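Local coordinates for MdbA protein (PDB 5C00) that acts as a thiol-disulfide oxidoreductase and is essential for viability, pilus assembly, toxin production and virulence in Corynebacterium diphtheriae, at residues Val22-Ser27 and Lys71-Gly76; Lys46-Glu51 and Val79-Ile84; Arg83-Leu88 and Gly181-Pro186. All blocks are in the same frame, centred on the assembly; numbering follows the deposited sequence.

Interaction 1. Residues Val22-Ser27 and Lys71-Gly76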
loop_
_atom_site.group_PDB
_atom_site.type_symbol
_atom_site.label_atom_id
_atom_site.label_comp_id
_atom_site.label_asym_id
_atom_site.label_seq_id
_atom_site.Cartn_x
_atom_site.Cartn_y
_atom_site.Cartn_z
ATOM N N VAL A 22 2.796 -10.153 11.284
ATOM C CA VAL A 22 3.625 -8.937 11.372
ATOM C C VAL A 22 3.365 -8.354 12.735
ATOM O O VAL A 22 2.283 -8.532 13.276
ATOM C CB VAL A 22 3.268 -7.895 10.294
ATOM C CG1 VAL A 22 3.586 -8.436 8.897
ATOM C CG2 VAL A 22 1.804 -7.470 10.403
ATOM N N SER A 23 4.370 -7.730 13.321
ATOM C CA SER A 23 4.202 -7.209 14.669
ATOM C C SER A 23 4.130 -5.686 14.709
ATOM O O SER A 23 4.079 -5.111 15.804
ATOM C CB SER A 23 5.335 -7.668 15.538
ATOM O OG SER A 23 6.573 -7.256 14.966
ATOM N N PHE A 24 4.143 -5.024 13.557
ATOM C CA PHE A 24 4.081 -3.571 13.507
ATOM C C PHE A 24 2.648 -3.101 13.599
ATOM O O PHE A 24 1.712 -3.896 13.485
ATOM C CB PHE A 24 4.818 -3.000 12.275
ATOM C CG PHE A 24 4.361 -3.539 10.946
ATOM C CD1 PHE A 24 3.133 -3.170 10.408
ATOM C CD2 PHE A 24 5.149 -4.418 10.218
ATOM C CE1 PHE A 24 2.709 -3.654 9.168
ATOM C CE2 PHE A 24 4.726 -4.891 8.976
ATOM C CZ PHE A 24 3.506 -4.522 8.466
ATOM N N THR A 25 2.468 -1.805 13.793
ATOM C CA THR A 25 1.135 -1.204 13.748
ATOM C C THR A 25 1.157 -0.104 12.664
ATOM O O THR A 25 2.094 -0.010 11.819
ATOM C CB THR A 25 0.717 -0.679 15.169
ATOM O OG1 THR A 25 -0.633 -0.202 15.164
ATOM C CG2 THR A 25 1.615 0.412 15.611
ATOM N N GLY A 26 0.145 0.746 12.657
ATOM C CA GLY A 26 0.078 1.750 11.614
ATOM C C GLY A 26 -0.876 2.870 11.939
ATOM O O GLY A 26 -1.558 2.825 12.946
ATOM N N SER A 27 -0.950 3.843 11.046
ATOM C CA SER A 27 -1.968 4.908 11.142
ATOM C C SER A 27 -2.258 5.419 9.761
ATOM O O SER A 27 -1.531 5.048 8.825
ATOM C CB SER A 27 -1.512 6.023 12.091
ATOM O OG SER A 27 -0.326 6.665 11.631
ATOM N N LYS A 71 11.186 -6.086 8.496
ATOM C CA LYS A 71 12.104 -6.270 9.630
ATOM C C LYS A 71 12.588 -4.966 10.219
ATOM O O LYS A 71 12.677 -4.817 11.430
ATOM C CB LYS A 71 13.305 -7.144 9.261
ATOM C CG LYS A 71 12.932 -8.538 8.782
ATOM C CD LYS A 71 12.004 -9.295 9.741
ATOM C CE LYS A 71 10.576 -9.448 9.225
ATOM N NZ LYS A 71 9.672 -10.381 9.987
ATOM N N ALA A 72 12.880 -4.009 9.365
ATOM C CA ALA A 72 13.389 -2.726 9.799
ATOM C C ALA A 72 12.318 -1.918 10.511
ATOM O O ALA A 72 12.602 -1.192 11.466
ATOM C CB ALA A 72 13.939 -1.954 8.593
ATOM N N ILE A 73 11.091 -2.039 10.023
ATOM C CA ILE A 73 9.938 -1.446 10.674
ATOM C C ILE A 73 9.759 -2.136 12.019
ATOM O O ILE A 73 9.641 -1.466 13.022
ATOM C CB ILE A 73 8.627 -1.569 9.858
ATOM C CG1 ILE A 73 8.698 -0.816 8.524
ATOM C CG2 ILE A 73 7.471 -1.036 10.654
ATOM C CD1 ILE A 73 7.592 -1.226 7.558
ATOM N N GLU A 74 9.753 -3.463 12.065
ATOM C CA GLU A 74 9.488 -4.135 13.357
ATOM C C GLU A 74 10.581 -3.822 14.389
ATOM O O GLU A 74 10.288 -3.732 15.574
ATOM C CB GLU A 74 9.299 -5.649 13.163
ATOM C CG GLU A 74 8.016 -5.992 12.469
ATOM C CD GLU A 74 7.920 -7.445 12.020
ATOM O OE1 GLU A 74 8.981 -8.038 11.812
ATOM O OE2 GLU A 74 6.783 -7.964 11.810
ATOM N N ASN A 75 11.822 -3.602 13.926
ATOM C CA ASN A 75 12.958 -3.164 14.761
ATOM C C ASN A 75 12.916 -1.738 15.260
ATOM O O ASN A 75 13.723 -1.335 16.115
ATOM C CB ASN A 75 14.241 -3.227 13.954
ATOM C CG ASN A 75 14.717 -4.617 13.763
ATOM O OD1 ASN A 75 14.187 -5.539 14.372
ATOM N ND2 ASN A 75 15.730 -4.786 12.915
ATOM N N GLY A 76 12.010 -0.928 14.723
ATOM C CA GLY A 76 11.902 0.467 15.145
ATOM C C GLY A 76 12.887 1.419 14.463
ATOM O O GLY A 76 12.979 2.594 14.848
#

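Interaction 2. Residues Lys46-Glu51 and Val79-Ile84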
loop_
_atom_site.group_PDB
_atom_site.type_symbol
_atom_site.label_atom_id
_atom_site.label_comp_id
_atom_site.label_asym_id
_atom_site.label_seq_id
_atom_site.Cartn_x
_atom_site.Cartn_y
_atom_site.Cartn_z
ATOM N N LYS A 46 12.500 8.484 8.482
ATOM C CA LYS A 46 11.179 8.591 7.877
ATOM C C LYS A 46 11.258 8.283 6.392
ATOM O O LYS A 46 12.008 8.913 5.662
ATOM C CB LYS A 46 10.608 9.982 8.080
ATOM C CG LYS A 46 10.243 10.230 9.530
ATOM C CD LYS A 46 10.145 11.719 9.846
ATOM C CE LYS A 46 10.379 12.010 11.327
ATOM N NZ LYS A 46 10.872 13.403 11.497
ATOM N N ILE A 47 10.462 7.337 5.928
ATOM C CA ILE A 47 10.535 6.911 4.546
ATOM C C ILE A 47 9.279 7.405 3.891
ATOM O O ILE A 47 8.210 7.304 4.467
ATOM C CB ILE A 47 10.622 5.394 4.445
ATOM C CG1 ILE A 47 11.715 4.840 5.353
ATOM C CG2 ILE A 47 10.775 4.947 3.007
ATOM C CD1 ILE A 47 13.112 5.254 4.983
ATOM N N ASP A 48 9.405 7.958 2.701
ATOM C CA ASP A 48 8.252 8.180 1.854
ATOM C C ASP A 48 8.391 7.242 0.688
ATOM O O ASP A 48 9.366 7.292 -0.057
ATOM C CB ASP A 48 8.174 9.630 1.398
ATOM C CG ASP A 48 7.908 10.587 2.548
ATOM O OD1 ASP A 48 6.845 10.484 3.169
ATOM O OD2 ASP A 48 8.787 11.442 2.828
ATOM N N PHE A 49 7.447 6.298 0.611
ATOM C CA PHE A 49 7.510 5.249 -0.383
ATOM C C PHE A 49 6.280 5.417 -1.245
ATOM O O PHE A 49 5.153 5.235 -0.795
ATOM C CB PHE A 49 7.565 3.912 0.337
ATOM C CG PHE A 49 7.744 2.707 -0.552
ATOM C CD1 PHE A 49 8.016 2.800 -1.910
ATOM C CD2 PHE A 49 7.641 1.441 0.019
ATOM C CE1 PHE A 49 8.166 1.666 -2.682
ATOM C CE2 PHE A 49 7.790 0.301 -0.749
ATOM C CZ PHE A 49 8.053 0.414 -2.102
ATOM N N TYR A 50 6.515 5.755 -2.500
ATOM C CA TYR A 50 5.451 6.035 -3.467
ATOM C C TYR A 50 5.236 4.807 -4.338
ATOM O O TYR A 50 6.187 4.279 -4.903
ATOM C CB TYR A 50 5.794 7.227 -4.324
ATOM C CG TYR A 50 5.904 8.545 -3.577
ATOM C CD1 TYR A 50 7.083 8.910 -2.936
ATOM C CD2 TYR A 50 4.818 9.440 -3.531
ATOM C CE1 TYR A 50 7.191 10.114 -2.238
ATOM C CE2 TYR A 50 4.922 10.654 -2.864
ATOM C CZ TYR A 50 6.097 10.966 -2.201
ATOM O OH TYR A 50 6.197 12.198 -1.596
ATOM N N GLU A 51 3.992 4.360 -4.423
ATOM C CA GLU A 51 3.689 3.240 -5.293
ATOM C C GLU A 51 2.296 3.383 -5.850
ATOM O O GLU A 51 1.477 4.201 -5.390
ATOM C CB GLU A 51 3.920 1.876 -4.603
ATOM C CG GLU A 51 3.125 1.635 -3.389
ATOM C CD GLU A 51 3.507 0.359 -2.545
ATOM O OE1 GLU A 51 2.839 0.208 -1.532
ATOM O OE2 GLU A 51 4.460 -0.420 -2.839
ATOM N N VAL A 79 10.252 4.399 9.930
ATOM C CA VAL A 79 8.816 4.604 9.872
ATOM C C VAL A 79 8.460 4.821 8.415
ATOM O O VAL A 79 9.036 5.682 7.784
ATOM C CB VAL A 79 8.421 5.794 10.739
ATOM C CG1 VAL A 79 6.954 6.147 10.552
ATOM C CG2 VAL A 79 8.686 5.417 12.191
ATOM N N VAL A 80 7.584 3.985 7.858
ATOM C CA VAL A 80 7.301 4.042 6.423
ATOM C C VAL A 80 5.975 4.696 6.080
ATOM O O VAL A 80 4.885 4.235 6.472
ATOM C CB VAL A 80 7.375 2.646 5.744
ATOM C CG1 VAL A 80 7.131 2.814 4.252
ATOM C CG2 VAL A 80 8.753 2.038 5.954
ATOM N N ASN A 81 6.072 5.809 5.384
ATOM C CA ASN A 81 4.898 6.427 4.857
ATOM C C ASN A 81 4.622 5.907 3.455
ATOM O O ASN A 81 5.260 6.341 2.506
ATOM C CB ASN A 81 5.055 7.940 4.827
ATOM C CG ASN A 81 5.367 8.493 6.192
ATOM O OD1 ASN A 81 4.478 8.721 6.983
ATOM N ND2 ASN A 81 6.638 8.672 6.479
ATOM N N LEU A 82 3.609 5.047 3.340
ATOM C CA LEU A 82 3.182 4.522 2.076
ATOM C C LEU A 82 2.252 5.559 1.447
ATOM O O LEU A 82 1.185 5.883 2.014
ATOM C CB LEU A 82 2.464 3.179 2.209
ATOM C CG LEU A 82 3.320 2.014 2.693
ATOM C CD1 LEU A 82 2.398 0.857 2.998
ATOM C CD2 LEU A 82 4.353 1.631 1.661
ATOM N N ARG A 83 2.734 6.153 0.358
ATOM C CA ARG A 83 2.068 7.232 -0.358
ATOM C C ARG A 83 1.591 6.685 -1.688
ATOM O O ARG A 83 2.365 6.576 -2.669
ATOM C CB ARG A 83 3.019 8.402 -0.513
ATOM C CG ARG A 83 3.351 9.055 0.850
ATOM C CD ARG A 83 4.029 10.430 0.736
ATOM N NE ARG A 83 4.166 10.989 2.071
ATOM C CZ ARG A 83 3.183 11.568 2.754
ATOM N NH1 ARG A 83 1.985 11.718 2.234
ATOM N NH2 ARG A 83 3.397 11.973 3.997
ATOM N N ILE A 84 0.333 6.260 -1.671
ATOM C CA ILE A 84 -0.241 5.591 -2.809
ATOM C C ILE A 84 -0.786 6.531 -3.867
ATOM O O ILE A 84 -1.488 7.514 -3.602
ATOM C CB ILE A 84 -1.322 4.543 -2.403
ATOM C CG1 ILE A 84 -0.841 3.655 -1.237
ATOM C CG2 ILE A 84 -1.680 3.710 -3.615
ATOM C CD1 ILE A 84 0.496 3.016 -1.455
HETATM O O HOH W 1 6.147 12.215 4.874
#

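Interaction 3. Residues Arg83-Leu88 and Gly181-Pro186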
loop_
_atom_site.group_PDB
_atom_site.type_symbol
_atom_site.label_atom_id
_atom_site.label_comp_id
_atom_site.label_asym_id
_atom_site.label_seq_id
_atom_site.Cartn_x
_atom_site.Cartn_y
_atom_site.Cartn_z
ATOM N N ARG A 83 2.734 6.153 0.358
ATOM C CA ARG A 83 2.068 7.232 -0.358
ATOM C C ARG A 83 1.591 6.685 -1.688
ATOM O O ARG A 83 2.365 6.576 -2.669
ATOM C CB ARG A 83 3.019 8.402 -0.513
ATOM C CG ARG A 83 3.351 9.055 0.850
ATOM C CD ARG A 83 4.029 10.430 0.736
ATOM N NE ARG A 83 4.166 10.989 2.071
ATOM C CZ ARG A 83 3.183 11.568 2.754
ATOM N NH1 ARG A 83 1.985 11.718 2.234
ATOM N NH2 ARG A 83 3.397 11.973 3.997
ATOM N N ILE A 84 0.333 6.260 -1.671
ATOM C CA ILE A 84 -0.241 5.591 -2.809
ATOM C C ILE A 84 -0.786 6.531 -3.867
ATOM O O ILE A 84 -1.488 7.514 -3.602
ATOM C CB ILE A 84 -1.322 4.543 -2.403
ATOM C CG1 ILE A 84 -0.841 3.655 -1.237
ATOM C CG2 ILE A 84 -1.680 3.710 -3.615
ATOM C CD1 ILE A 84 0.496 3.016 -1.455
ATOM N N LEU A 85 -0.424 6.228 -5.110
ATOM C CA LEU A 85 -0.774 7.029 -6.251
ATOM C C LEU A 85 -1.806 6.303 -7.128
ATOM O O LEU A 85 -1.999 5.097 -6.988
ATOM C CB LEU A 85 0.476 7.294 -7.074
ATOM C CG LEU A 85 1.651 7.969 -6.371
ATOM C CD1 LEU A 85 2.863 7.908 -7.225
ATOM C CD2 LEU A 85 1.312 9.418 -6.034
ATOM N N ASN A 86 -2.466 7.035 -8.033
ATOM C CA ASN A 86 -3.336 6.429 -9.041
ATOM C C ASN A 86 -3.057 6.984 -10.456
ATOM O O ASN A 86 -3.925 6.973 -11.334
ATOM C CB ASN A 86 -4.826 6.534 -8.681
ATOM C CG ASN A 86 -5.343 7.951 -8.695
ATOM O OD1 ASN A 86 -4.568 8.851 -8.937
ATOM N ND2 ASN A 86 -6.662 8.156 -8.395
ATOM N N PHE A 87 -1.840 7.465 -10.660
ATOM C CA PHE A 87 -1.438 8.102 -11.929
ATOM C C PHE A 87 -1.531 7.140 -13.099
ATOM O O PHE A 87 -1.766 7.557 -14.246
ATOM C CB PHE A 87 -0.020 8.723 -11.789
ATOM C CG PHE A 87 1.114 7.741 -11.801
ATOM C CD1 PHE A 87 1.455 7.024 -10.681
ATOM C CD2 PHE A 87 1.897 7.585 -12.938
ATOM C CE1 PHE A 87 2.497 6.119 -10.689
ATOM C CE2 PHE A 87 2.942 6.677 -12.971
ATOM C CZ PHE A 87 3.260 5.938 -11.863
ATOM N N LEU A 88 -1.355 5.837 -12.853
ATOM C CA LEU A 88 -1.489 4.863 -13.926
ATOM C C LEU A 88 -2.904 4.670 -14.471
ATOM O O LEU A 88 -3.092 4.044 -15.525
ATOM C CB LEU A 88 -0.846 3.529 -13.539
ATOM C CG LEU A 88 0.677 3.604 -13.358
ATOM C CD1 LEU A 88 1.200 2.265 -12.871
ATOM C CD2 LEU A 88 1.385 3.981 -14.648
ATOM N N GLY A 181 10.244 16.007 -8.981
ATOM C CA GLY A 181 10.214 16.483 -10.363
ATOM C C GLY A 181 9.066 16.000 -11.229
ATOM O O GLY A 181 8.529 16.763 -12.035
ATOM N N SER A 182 8.700 14.724 -11.099
ATOM C CA SER A 182 7.710 14.142 -11.974
ATOM C C SER A 182 7.118 12.920 -11.281
ATOM O O SER A 182 7.671 12.455 -10.285
ATOM C CB SER A 182 8.325 13.766 -13.313
ATOM O OG SER A 182 9.285 12.748 -13.187
ATOM N N VAL A 183 5.987 12.465 -11.795
ATOM C CA VAL A 183 5.221 11.389 -11.188
ATOM C C VAL A 183 5.552 10.082 -11.881
ATOM O O VAL A 183 5.346 9.892 -13.084
ATOM C CB VAL A 183 3.703 11.693 -11.201
ATOM C CG1 VAL A 183 2.945 10.607 -10.448
ATOM C CG2 VAL A 183 3.421 13.006 -10.470
ATOM N N SER A 184 6.106 9.159 -11.095
ATOM C CA SER A 184 6.392 7.822 -11.543
ATOM C C SER A 184 6.473 6.945 -10.258
ATOM O O SER A 184 6.397 7.462 -9.153
ATOM C CB SER A 184 7.671 7.804 -12.353
ATOM O OG SER A 184 8.765 8.298 -11.611
ATOM N N SER A 185 6.621 5.647 -10.413
ATOM C CA SER A 185 6.624 4.736 -9.283
ATOM C C SER A 185 7.376 3.450 -9.683
ATOM O O SER A 185 7.408 3.125 -10.876
ATOM C CB SER A 185 5.197 4.399 -8.904
ATOM O OG SER A 185 4.585 3.713 -9.988
ATOM N N PRO A 186 8.019 2.771 -8.720
ATOM C CA PRO A 186 8.181 3.153 -7.326
ATOM C C PRO A 186 9.197 4.280 -7.119
ATOM O O PRO A 186 10.129 4.435 -7.912
ATOM C CB PRO A 186 8.733 1.917 -6.675
ATOM C CG PRO A 186 9.557 1.256 -7.743
ATOM C CD PRO A 186 8.783 1.535 -9.015
#

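Interaction 1. Residues Val22-Ser27 and Lys71-Gly76
The F24 ring meets E74 at its edge, where CD2 lies 4.0 Å from E74 CG close to the ring plane, while V22 CB from its own segment covers the rim of one face. I73 approaches obliquely, its CG2 3.7 Å from F24 CB. In this thioredoxin-fold protein the contact fastens the lead-in to edge strand 25-29 onto the last turn of helix 56-74, which G76 closes in a Schellman motif. The F24 CB already faces the helix, and with CG between the backbone N and the carbonyl carbon (chi1 55°) the ring's CD2 side is brought to E74 CG; L35 of strand 32-36 touches both F24 and I73, which ties the pair to the sheet. Beyond CG the E74 chain runs extended beside S23, so that one oxygen accepts a bond from the backbone of S23: S23 N reaches E74 OE2 over 2.9 Å with an N-H...O angle of 162°, on the anti side and tilted 29° from the carboxylate plane. It is the CG methylene, not the inclined carboxylate, that meets the ring edge. The second carboxylate oxygen is held from within the helix, where K71 NZ makes a 3.0 Å salt bridge to the syn side of E74 OE1.

Interaction 2. Residues Lys46-Glu51 and Val79-Ile84
R83 lies alongside Y50 and D48 and shows how one long side chain can serve two neighbours on an adjacent strand. Its CB sits over a face of the Y50 ring, 4.0 Å from the centroid, a CH-pi contact. With the chain extended from CG to NE (chi2 -166°, chi3 174°), CD passes 3.6 Å from Y50 CZ, and NE then meets D48 OD1 at 2.9 Å in a nearly straight salt bridge (168°). OD1 lies in the guanidinium plane, yet NE comes to it from above the carboxylate plane. At the tip, NH2 donates to a water and also pairs with D30, while NH1 bonds to N172. N81, nearer the start of the strand, puts a second grip on I47 O: its backbone N (2.8 Å) and its ND2 (2.9 Å) reach that oxygen from opposite faces of the carbonyl plane. On the other side of the sheet the side chains are largely apolar, with I47 CG1 4.1 Å from V80 CG2. There E51 also touches C58 and forms a salt bridge with R120. Strands 45-52 and 78-85 are the parallel pair of a beta-alpha-beta crossover through helix 56-74, the N-terminal unit of the core thioredoxin fold.

Interaction 3. Residues Arg83-Leu88 and Gly181-Pro186
F87 packs against V183 and S185 in the part of a thioredoxin fold where the loop carrying the cis-proline runs past the end of strand 78-85. The peptide bond before P186 is cis, and both P186 and S185 touch the C55-C58 region, a CxxC at a helix start consistent with the redox site of this family. The close part of the contact is built round the F87 ring. V183 CG1 lies over one face, 4.1 Å from the centroid and 28° off the ring normal, a CH-pi contact in which CG1 also comes within 3.7 Å of F87 CG; L88 CG rests over the opposite face, toward the rim. V183 can offer this methyl because CG1 is anti to the backbone N (chi1 -175°), while the F87 ring leans toward the loop with its CG set between the backbone N and the carbonyl carbon (chi1 75°). S184 CA adds an oblique contact, 3.7 Å from F87 CZ. S185 OG comes to the ring edge, near its plane, but S185 is modelled in two conformers, so its short approach to CZ is doubtful. Toward the surface the contact thins out. G181 leaves helix 162-180 with positive phi, and it and S182 are exposed. S184 points its CB away from residues 83-88, and its OG instead pairs with R187 NH1, which also donates to S182 O. No hydrogen bond crosses between the segments, so they are joined by van der Waals and CH-pi packing alone. On the inner side, by contrast, buried L85 reaches the loop through a single methyl: its CD1 lies 4.1 Å from S184 O and 4.2 Å from V183 CG1.

Interaction 2 is the buried centre of the three, and its chemistry is that of a sheet: regular backbone bonds, with the D48-R83 salt bridge on one face and, on the other, mainly apolar packing apart from E51. Interactions 1 and 3 lie on opposite sides of the chain's centre, nearer the surface, and rely on a phenylalanine ring each. Interaction 1 adds a carboxylate that grips backbone, whereas interaction 3 has no hydrogen bond across it. Each touches the centre: I73 CD1 packs on V80 CG2, and interaction 3 continues strand 78-85, sharing R83 and I84, with L85 N probably bonded to E51 O. Helix 56-74 thus connects interaction 1 to the strands that interaction 2 pairs.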